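Local coordinates for topoisomerase IV subunit A (Escherichia coli, PDB 1ZVT), which forms the A subunit of topoisomerase IV, a type II enzyme that decatenates DNA, this fragment being its C-terminal beta-pinwheel domain, which probably binds DNA, at residues G154-P165 with V221-M232; K40-V48 with Y57-P65. All coordinates share one frame; numbering follows the deposited sequence.

Contact 1 (G154-P165 with V221-M232); sequences GRMLMFPVSDLP and VTGERGRRGTLM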
loop_
_atom_site.group_PDB
_atom_site.type_symbol
_atom_site.label_atom_id
_atom_site.label_comp_id
_atom_site.label_asym_id
_atom_site.label_seq_id
_atom_site.Cartn_x
_atom_site.Cartn_y
_atom_site.Cartn_z
ATOM N N GLY A 154 2.695 -4.047 19.268
ATOM C CA GLY A 154 1.399 -4.679 19.494
ATOM C C GLY A 154 0.310 -3.744 19.973
ATOM O O GLY A 154 -0.638 -4.184 20.621
ATOM N N ARG A 155 0.437 -2.450 19.679
ATOM C CA ARG A 155 -0.630 -1.515 20.036
ATOM C C ARG A 155 -1.579 -1.329 18.871
ATOM O O ARG A 155 -1.155 -1.331 17.722
ATOM C CB ARG A 155 -0.080 -0.157 20.480
ATOM C CG ARG A 155 0.710 -0.252 21.786
ATOM C CD ARG A 155 1.162 1.086 22.309
ATOM N NE ARG A 155 1.676 0.837 23.653
ATOM C CZ ARG A 155 2.906 0.409 23.906
ATOM N NH1 ARG A 155 3.778 0.230 22.916
ATOM N NH2 ARG A 155 3.264 0.144 25.155
ATOM N N MET A 156 -2.865 -1.166 19.181
ATOM C CA MET A 156 -3.911 -0.999 18.166
ATOM C C MET A 156 -4.663 0.313 18.377
ATOM O O MET A 156 -4.987 0.699 19.509
ATOM C CB MET A 156 -4.909 -2.169 18.198
ATOM C CG MET A 156 -4.287 -3.511 17.902
ATOM S SD MET A 156 -5.541 -4.816 17.877
ATOM C CE MET A 156 -6.788 -4.114 16.874
ATOM N N LEU A 157 -4.926 1.011 17.282
ATOM C CA LEU A 157 -5.730 2.238 17.341
ATOM C C LEU A 157 -6.665 2.266 16.159
ATOM O O LEU A 157 -6.236 1.989 15.046
ATOM C CB LEU A 157 -4.827 3.480 17.273
ATOM C CG LEU A 157 -5.522 4.853 17.366
ATOM C CD1 LEU A 157 -6.136 5.087 18.734
ATOM C CD2 LEU A 157 -4.559 5.987 17.054
ATOM N N MET A 158 -7.924 2.619 16.395
ATOM C CA MET A 158 -8.904 2.732 15.300
ATOM C C MET A 158 -9.581 4.105 15.369
ATOM O O MET A 158 -9.971 4.548 16.450
ATOM C CB MET A 158 -9.982 1.642 15.377
ATOM C CG MET A 158 -10.891 1.620 14.155
ATOM S SD MET A 158 -11.914 0.134 14.131
ATOM C CE MET A 158 -13.180 0.503 15.320
ATOM N N PHE A 159 -9.739 4.766 14.223
ATOM C CA PHE A 159 -10.504 6.021 14.157
ATOM C C PHE A 159 -10.993 6.209 12.721
ATOM O O PHE A 159 -10.448 5.585 11.807
ATOM C CB PHE A 159 -9.659 7.230 14.617
ATOM C CG PHE A 159 -8.399 7.445 13.810
ATOM C CD1 PHE A 159 -8.438 8.102 12.576
ATOM C CD2 PHE A 159 -7.166 7.027 14.310
ATOM C CE1 PHE A 159 -7.262 8.301 11.836
ATOM C CE2 PHE A 159 -5.995 7.210 13.575
ATOM C CZ PHE A 159 -6.049 7.860 12.339
ATOM N N PRO A 160 -12.028 7.039 12.518
ATOM C CA PRO A 160 -12.558 7.191 11.152
ATOM C C PRO A 160 -11.486 7.735 10.210
ATOM O O PRO A 160 -10.774 8.670 10.562
ATOM C CB PRO A 160 -13.688 8.207 11.334
ATOM C CG PRO A 160 -14.098 8.057 12.774
ATOM C CD PRO A 160 -12.780 7.870 13.477
ATOM N N VAL A 161 -11.355 7.146 9.018
ATOM C CA VAL A 161 -10.290 7.584 8.107
ATOM C C VAL A 161 -10.435 9.077 7.690
ATOM O O VAL A 161 -9.437 9.718 7.361
ATOM C CB VAL A 161 -10.134 6.619 6.885
ATOM C CG1 VAL A 161 -11.290 6.780 5.940
ATOM C CG2 VAL A 161 -8.778 6.831 6.165
ATOM N N SER A 162 -11.666 9.607 7.732
ATOM C CA SER A 162 -11.922 11.049 7.506
ATOM C C SER A 162 -11.174 11.963 8.474
ATOM O O SER A 162 -11.002 13.144 8.186
ATOM C CB SER A 162 -13.424 11.353 7.569
ATOM O OG SER A 162 -13.986 10.892 8.788
ATOM N N ASP A 163 -10.754 11.436 9.625
ATOM C CA ASP A 163 -9.968 12.199 10.605
ATOM C C ASP A 163 -8.549 12.529 10.132
ATOM O O ASP A 163 -7.916 13.463 10.645
ATOM C CB ASP A 163 -9.877 11.448 11.941
ATOM C CG ASP A 163 -11.119 11.604 12.801
ATOM O OD1 ASP A 163 -12.090 12.254 12.344
ATOM O OD2 ASP A 163 -11.105 11.068 13.939
ATOM N N LEU A 164 -8.050 11.775 9.158
ATOM C CA LEU A 164 -6.719 12.003 8.644
ATOM C C LEU A 164 -6.736 13.037 7.507
ATOM O O LEU A 164 -7.396 12.818 6.472
ATOM C CB LEU A 164 -6.134 10.677 8.142
ATOM C CG LEU A 164 -4.654 10.707 7.752
ATOM C CD1 LEU A 164 -3.751 11.061 8.919
ATOM C CD2 LEU A 164 -4.283 9.360 7.206
ATOM N N PRO A 165 -6.034 14.174 7.692
ATOM C CA PRO A 165 -6.066 15.233 6.682
ATOM C C PRO A 165 -5.610 14.780 5.306
ATOM O O PRO A 165 -4.712 13.934 5.173
ATOM C CB PRO A 165 -5.107 16.295 7.250
ATOM C CG PRO A 165 -5.175 16.107 8.733
ATOM C CD PRO A 165 -5.232 14.582 8.868
ATOM N N VAL A 221 -10.607 -0.405 21.021
ATOM C CA VAL A 221 -9.328 0.190 20.618
ATOM C C VAL A 221 -9.545 1.471 19.816
ATOM O O VAL A 221 -8.599 2.013 19.271
ATOM C CB VAL A 221 -8.378 -0.810 19.824
ATOM C CG1 VAL A 221 -8.112 -2.083 20.647
ATOM C CG2 VAL A 221 -8.942 -1.139 18.448
ATOM N N THR A 222 -10.793 1.940 19.746
ATOM C CA THR A 222 -11.076 3.212 19.083
ATOM C C THR A 222 -10.538 4.361 19.945
ATOM O O THR A 222 -10.635 4.325 21.179
ATOM C CB THR A 222 -12.571 3.334 18.752
ATOM O OG1 THR A 222 -12.950 2.225 17.927
ATOM C CG2 THR A 222 -12.865 4.612 18.000
ATOM N N GLY A 223 -9.942 5.366 19.312
ATOM C CA GLY A 223 -9.358 6.465 20.058
ATOM C C GLY A 223 -9.057 7.617 19.128
ATOM O O GLY A 223 -9.378 7.570 17.937
ATOM N N GLU A 224 -8.436 8.650 19.668
ATOM C CA GLU A 224 -8.137 9.821 18.866
ATOM C C GLU A 224 -6.916 9.538 18.000
ATOM O O GLU A 224 -5.962 8.939 18.462
ATOM C CB GLU A 224 -7.859 11.009 19.792
ATOM C CG GLU A 224 -7.748 12.347 19.092
ATOM C CD GLU A 224 -9.108 13.001 18.802
ATOM O OE1 GLU A 224 -10.045 12.821 19.608
ATOM O OE2 GLU A 224 -9.218 13.719 17.777
ATOM N N ARG A 225 -6.953 10.006 16.756
ATOM C CA ARG A 225 -5.783 9.961 15.888
ATOM C C ARG A 225 -4.564 10.537 16.598
ATOM O O ARG A 225 -4.658 11.578 17.276
ATOM C CB ARG A 225 -6.055 10.738 14.598
ATOM C CG ARG A 225 -4.806 10.943 13.756
ATOM C CD ARG A 225 -5.119 11.566 12.396
ATOM N NE ARG A 225 -5.478 12.987 12.481
ATOM C CZ ARG A 225 -4.599 13.980 12.581
ATOM N NH1 ARG A 225 -3.291 13.725 12.662
ATOM N NH2 ARG A 225 -5.027 15.235 12.613
ATOM N N GLY A 226 -3.436 9.837 16.485
ATOM C CA GLY A 226 -2.178 10.312 17.048
ATOM C C GLY A 226 -1.883 9.849 18.462
ATOM O O GLY A 226 -0.803 10.129 18.996
ATOM N N ARG A 227 -2.852 9.166 19.083
ATOM C CA ARG A 227 -2.655 8.493 20.356
ATOM C C ARG A 227 -1.752 7.270 20.124
ATOM O O ARG A 227 -1.512 6.875 18.963
ATOM C CB ARG A 227 -4.007 8.062 20.958
ATOM C CG ARG A 227 -4.858 9.197 21.517
ATOM C CD ARG A 227 -4.730 9.285 23.022
ATOM N NE ARG A 227 -5.468 10.399 23.615
ATOM C CZ ARG A 227 -5.101 10.993 24.749
ATOM N NH1 ARG A 227 -4.014 10.575 25.388
ATOM N NH2 ARG A 227 -5.807 12.005 25.254
ATOM N N ARG A 228 -1.243 6.667 21.198
ATOM C CA ARG A 228 -0.259 5.595 21.021
ATOM C C ARG A 228 -0.936 4.248 20.782
ATOM O O ARG A 228 -0.286 3.314 20.337
ATOM C CB ARG A 228 0.762 5.510 22.175
ATOM C CG ARG A 228 0.202 5.060 23.460
ATOM C CD ARG A 228 1.330 4.693 24.440
ATOM N NE ARG A 228 0.776 4.354 25.732
ATOM C CZ ARG A 228 1.408 3.636 26.655
ATOM N NH1 ARG A 228 2.615 3.143 26.416
ATOM N NH2 ARG A 228 0.806 3.383 27.801
ATOM N N GLY A 229 -2.234 4.164 21.073
ATOM C CA GLY A 229 -2.986 2.912 20.887
ATOM C C GLY A 229 -2.923 1.982 22.094
ATOM O O GLY A 229 -2.171 2.237 23.045
ATOM N N THR A 230 -3.696 0.895 22.030
ATOM C CA THR A 230 -3.916 -0.010 23.154
ATOM C C THR A 230 -3.052 -1.255 23.003
ATOM O O THR A 230 -3.130 -1.943 21.998
ATOM C CB THR A 230 -5.409 -0.400 23.233
ATOM O OG1 THR A 230 -6.168 0.788 23.457
ATOM C CG2 THR A 230 -5.662 -1.365 24.390
ATOM N N LEU A 231 -2.223 -1.537 24.009
ATOM C CA LEU A 231 -1.342 -2.695 23.938
ATOM C C LEU A 231 -2.090 -4.026 24.118
ATOM O O LEU A 231 -2.856 -4.199 25.069
ATOM C CB LEU A 231 -0.218 -2.552 24.967
ATOM C CG LEU A 231 0.776 -3.712 25.090
ATOM C CD1 LEU A 231 1.665 -3.797 23.864
ATOM C CD2 LEU A 231 1.621 -3.516 26.337
ATOM N N MET A 232 -1.868 -4.950 23.190
ATOM C CA MET A 232 -2.400 -6.309 23.303
ATOM C C MET A 232 -1.216 -7.239 23.557
ATOM O O MET A 232 -0.334 -7.373 22.690
ATOM C CB MET A 232 -3.154 -6.704 22.023
ATOM C CG MET A 232 -4.125 -5.631 21.527
ATOM S SD MET A 232 -5.878 -6.026 21.581
ATOM C CE MET A 232 -6.025 -7.095 23.025
HETATM O O HOH W 1 -0.667 0.952 25.169
HETATM O O HOH W 2 -6.598 2.499 21.455
HETATM O O HOH W 3 -9.248 11.337 15.662
HETATM O O HOH W 4 -7.967 15.750 12.455
#

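Contact 2 (K40-V48 with Y57-P65); sequences KGKSNQPVV and YAIDPITLP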
loop_
_atom_site.group_PDB
_atom_site.type_symbol
_atom_site.label_atom_id
_atom_site.label_comp_id
_atom_site.label_asym_id
_atom_site.label_seq_id
_atom_site.Cartn_x
_atom_site.Cartn_y
_atom_site.Cartn_z
ATOM N N LYS A 40 -5.974 -3.901 -13.005
ATOM C CA LYS A 40 -6.766 -3.815 -14.238
ATOM C C LYS A 40 -7.317 -2.416 -14.427
ATOM O O LYS A 40 -7.469 -1.650 -13.464
ATOM C CB LYS A 40 -7.891 -4.847 -14.241
ATOM C CG LYS A 40 -8.998 -4.578 -13.213
ATOM C CD LYS A 40 -10.108 -5.627 -13.334
ATOM C CE LYS A 40 -11.121 -5.509 -12.205
ATOM N NZ LYS A 40 -10.512 -5.915 -10.883
ATOM N N GLY A 41 -7.587 -2.078 -15.679
ATOM C CA GLY A 41 -8.101 -0.760 -15.995
ATOM C C GLY A 41 -8.315 -0.658 -17.478
ATOM O O GLY A 41 -8.566 -1.657 -18.144
ATOM N N LYS A 42 -8.208 0.564 -17.982
ATOM C CA LYS A 42 -8.397 0.824 -19.413
ATOM C C LYS A 42 -7.104 1.322 -20.016
ATOM O O LYS A 42 -6.266 1.888 -19.324
ATOM C CB LYS A 42 -9.493 1.874 -19.615
ATOM C CG LYS A 42 -10.901 1.362 -19.294
ATOM C CD LYS A 42 -11.920 2.501 -19.367
ATOM C CE LYS A 42 -13.319 2.015 -18.985
ATOM N NZ LYS A 42 -14.359 2.670 -19.827
ATOM N N SER A 43 -6.946 1.121 -21.321
ATOM C CA SER A 43 -5.687 1.425 -21.988
ATOM C C SER A 43 -5.410 2.934 -22.020
ATOM O O SER A 43 -4.258 3.339 -22.187
ATOM C CB SER A 43 -5.660 0.799 -23.393
ATOM O OG SER A 43 -6.775 1.246 -24.144
ATOM N N ASN A 44 -6.453 3.745 -21.818
ATOM C CA ASN A 44 -6.304 5.198 -21.777
ATOM C C ASN A 44 -6.264 5.788 -20.370
ATOM O O ASN A 44 -6.595 6.963 -20.171
ATOM C CB ASN A 44 -7.389 5.887 -22.627
ATOM C CG ASN A 44 -8.797 5.642 -22.113
ATOM O OD1 ASN A 44 -9.053 4.713 -21.340
ATOM N ND2 ASN A 44 -9.737 6.483 -22.557
ATOM N N GLN A 45 -5.854 4.984 -19.387
ATOM C CA GLN A 45 -5.683 5.480 -18.029
ATOM C C GLN A 45 -4.263 5.084 -17.609
ATOM O O GLN A 45 -3.761 4.076 -18.071
ATOM C CB GLN A 45 -6.776 4.945 -17.077
ATOM C CG GLN A 45 -6.426 3.783 -16.175
ATOM C CD GLN A 45 -7.643 3.128 -15.492
ATOM O OE1 GLN A 45 -8.358 2.370 -16.103
ATOM N NE2 GLN A 45 -7.860 3.433 -14.221
ATOM N N PRO A 46 -3.602 5.891 -16.773
ATOM C CA PRO A 46 -2.231 5.511 -16.412
ATOM C C PRO A 46 -2.184 4.359 -15.390
ATOM O O PRO A 46 -3.135 4.174 -14.625
ATOM C CB PRO A 46 -1.680 6.790 -15.775
ATOM C CG PRO A 46 -2.884 7.418 -15.166
ATOM C CD PRO A 46 -4.002 7.159 -16.147
ATOM N N VAL A 47 -1.087 3.602 -15.411
ATOM C CA VAL A 47 -0.739 2.714 -14.304
ATOM C C VAL A 47 0.352 3.371 -13.475
ATOM O O VAL A 47 1.250 4.001 -14.016
ATOM C CB VAL A 47 -0.344 1.275 -14.771
ATOM C CG1 VAL A 47 0.769 1.264 -15.826
ATOM C CG2 VAL A 47 -0.007 0.384 -13.530
ATOM N N VAL A 48 0.217 3.278 -12.154
ATOM C CA VAL A 48 1.117 3.979 -11.233
ATOM C C VAL A 48 1.909 2.948 -10.425
ATOM O O VAL A 48 1.374 1.891 -10.076
ATOM C CB VAL A 48 0.306 4.897 -10.305
ATOM C CG1 VAL A 48 1.054 5.218 -9.041
ATOM C CG2 VAL A 48 -0.076 6.185 -11.050
ATOM N N TYR A 57 5.260 7.029 -9.825
ATOM C CA TYR A 57 5.560 7.143 -11.237
ATOM C C TYR A 57 4.343 6.674 -11.998
ATOM O O TYR A 57 3.714 5.699 -11.586
ATOM C CB TYR A 57 6.707 6.212 -11.626
ATOM C CG TYR A 57 7.961 6.307 -10.818
ATOM C CD1 TYR A 57 8.069 5.657 -9.586
ATOM C CD2 TYR A 57 9.079 6.987 -11.314
ATOM C CE1 TYR A 57 9.258 5.719 -8.850
ATOM C CE2 TYR A 57 10.265 7.046 -10.573
ATOM C CZ TYR A 57 10.334 6.403 -9.360
ATOM O OH TYR A 57 11.482 6.472 -8.609
ATOM N N ALA A 58 4.018 7.341 -13.108
ATOM C CA ALA A 58 2.954 6.862 -13.972
ATOM C C ALA A 58 3.485 6.452 -15.345
ATOM O O ALA A 58 4.381 7.110 -15.896
ATOM C CB ALA A 58 1.893 7.925 -14.144
ATOM N N ILE A 59 2.915 5.384 -15.894
ATOM C CA ILE A 59 3.294 4.889 -17.223
ATOM C C ILE A 59 2.000 4.713 -18.035
ATOM O O ILE A 59 0.975 4.302 -17.498
ATOM C CB ILE A 59 4.053 3.529 -17.128
ATOM C CG1 ILE A 59 5.438 3.702 -16.476
ATOM C CG2 ILE A 59 4.177 2.829 -18.507
ATOM C CD1 ILE A 59 6.275 2.386 -16.409
ATOM N N ASP A 60 2.052 5.055 -19.316
ATOM C CA ASP A 60 0.927 4.846 -20.233
ATOM C C ASP A 60 0.951 3.379 -20.708
ATOM O O ASP A 60 1.942 2.916 -21.285
ATOM C CB ASP A 60 1.063 5.838 -21.407
ATOM C CG ASP A 60 -0.089 5.764 -22.412
ATOM O OD1 ASP A 60 -0.842 4.766 -22.454
ATOM O OD2 ASP A 60 -0.219 6.721 -23.222
ATOM N N PRO A 61 -0.132 2.627 -20.466
ATOM C CA PRO A 61 -0.135 1.213 -20.884
ATOM C C PRO A 61 0.198 0.979 -22.369
ATOM O O PRO A 61 0.728 -0.081 -22.695
ATOM C CB PRO A 61 -1.567 0.752 -20.581
ATOM C CG PRO A 61 -2.012 1.675 -19.460
ATOM C CD PRO A 61 -1.406 3.008 -19.813
ATOM N N ILE A 62 -0.053 1.959 -23.239
ATOM C CA ILE A 62 0.202 1.731 -24.679
ATOM C C ILE A 62 1.696 1.567 -25.001
ATOM O O ILE A 62 2.068 1.070 -26.093
ATOM C CB ILE A 62 -0.468 2.800 -25.580
ATOM C CG1 ILE A 62 0.016 4.198 -25.235
ATOM C CG2 ILE A 62 -1.995 2.712 -25.428
ATOM C CD1 ILE A 62 1.278 4.626 -25.900
ATOM N N THR A 63 2.539 1.977 -24.053
ATOM C CA THR A 63 3.994 1.895 -24.216
ATOM C C THR A 63 4.557 0.566 -23.684
ATOM O O THR A 63 5.768 0.326 -23.759
ATOM C CB THR A 63 4.700 3.046 -23.473
ATOM O OG1 THR A 63 4.518 2.892 -22.061
ATOM C CG2 THR A 63 4.180 4.413 -23.901
ATOM N N LEU A 64 3.694 -0.292 -23.139
ATOM C CA LEU A 64 4.151 -1.550 -22.536
ATOM C C LEU A 64 3.963 -2.724 -23.507
ATOM O O LEU A 64 3.043 -2.691 -24.340
ATOM C CB LEU A 64 3.402 -1.820 -21.222
ATOM C CG LEU A 64 3.655 -0.812 -20.105
ATOM C CD1 LEU A 64 2.800 -1.157 -18.890
ATOM C CD2 LEU A 64 5.135 -0.775 -19.747
ATOM N N PRO A 65 4.812 -3.766 -23.393
ATOM C CA PRO A 65 4.684 -4.956 -24.240
ATOM C C PRO A 65 3.448 -5.788 -23.874
ATOM O O PRO A 65 2.910 -5.653 -22.773
ATOM C CB PRO A 65 5.984 -5.727 -23.959
ATOM C CG PRO A 65 6.371 -5.318 -22.572
ATOM C CD PRO A 65 5.934 -3.874 -22.442
#

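Contact 1 (G154-P165 with V221-M232)
Met156 and Thr230 exchange two backbone hydrogen bonds as an antiparallel hydrogen-bonded pair. The shorter runs from Thr230 N to Met156 O, 2.8 Å. Met232 N adds a bond to Gly154 O. Farther along strand 155-160, Met158 N gives to Val221 O, and Met158 O accepts from Gly223 N. Gly229 CA lies 3.3 Å from Met156 O, with backbone angles that suit glycine.

Strand 155-160 is thus met twice by 221-232, with a type II turn at Glu224-Arg227 between the two places. Strand 230-231 closes one side of a four-stranded antiparallel blade of the pinwheel, and strand 146-151 lies on the other side of 155-160.

Leu157 and Phe159 pack against the turn. A chi1 of -178° extends the Leu157 branch toward it, where CD2 packs against the carbonyl oxygens of Glu224 and Arg227. Leu157 CD1 lies 3.7 Å from Gly223 CA. Leu157 CD2 also sits at the edge of the Phe159 ring. Arg225 CB makes a CH-pi contact over that ring, 3.6 Å from the Phe159 centroid. On the sheet face of Met156 and Thr230, Met156 CE packs on Val221 CG2 at 4.0 Å.

Among the charged groups, Arg225 NE bonds weakly to Asp163 O, 3.1 Å, and Arg225 NH1 bonds to Lys174 O. Pro165 CD lies over one face of this guanidinium, offset toward its rim. Arg155 NH2 lies 3.3 Å from Arg228 NH1, a probably unfavourable pairing. A water links Arg155 NE to Gly229 O.

Contact 2 (K40-V48 with Y57-P65)
Asp60 O is gripped by two donors of one residue, Thr63 N and Thr63 OG1. The hydroxyl bond, Thr63 OG1 to Asp60 O, is 2.7 Å long and lies in the carbonyl plane. The Asp60 side chain makes an Asx turn: OD1 accepts from Ile62 N at 3.0 Å, the N-H coming from above the carboxylate plane. These bonds hold the start of the 3-10 segment 61-63. With an alanine in place of Asp60, Ile62 N would probably lose its side-chain acceptor, and the entry to that segment its Asx turn.

Pro61 faces the turn Lys42-Gln45, its CD 3.1 Å from Gln45 O. Within that turn, Gln45 OE1 accepts from Lys42 N at 2.6 Å.

Val47 and Ile59 form an antiparallel hydrogen-bonded pair. Val47 N gives to Ile59 O at 3.0 Å, and Ile59 N to Val47 O at 2.9 Å. The two side chains run alongside each other on one face, with Val47 CG1 4.2 Å from Ile59 CB. On the other face Val48 CG2 touches Ala58 CB at 4.1 Å.

The paired strands are the hairpin 47-51 and 55-59, in the middle of a four-stranded blade. Val47 and Pro61 also pack on Ile6 of strand 3-9, and Leu64 packs on Val14 of strand 13-18, both in the preceding blade.

In the fold
Contacts 1 and 2 lie on opposite sides of the chain's centre. Their centres are 36 Å apart and their nearest atoms about 18 Å apart, so they do not touch. Along the chain both segments of contact 2 come before those of contact 1. Their strand pairings belong to different four-stranded blades with the same strand order. Contact 2 joins the two middle strands of its blade, which are close in sequence, and also reaches the preceding blade. Contact 1 joins a middle strand to an outer one, in segments separated by 55 residues. Neither is tied to a known catalytic site. Both are structural parts of a domain that probably helps the enzyme engage DNA.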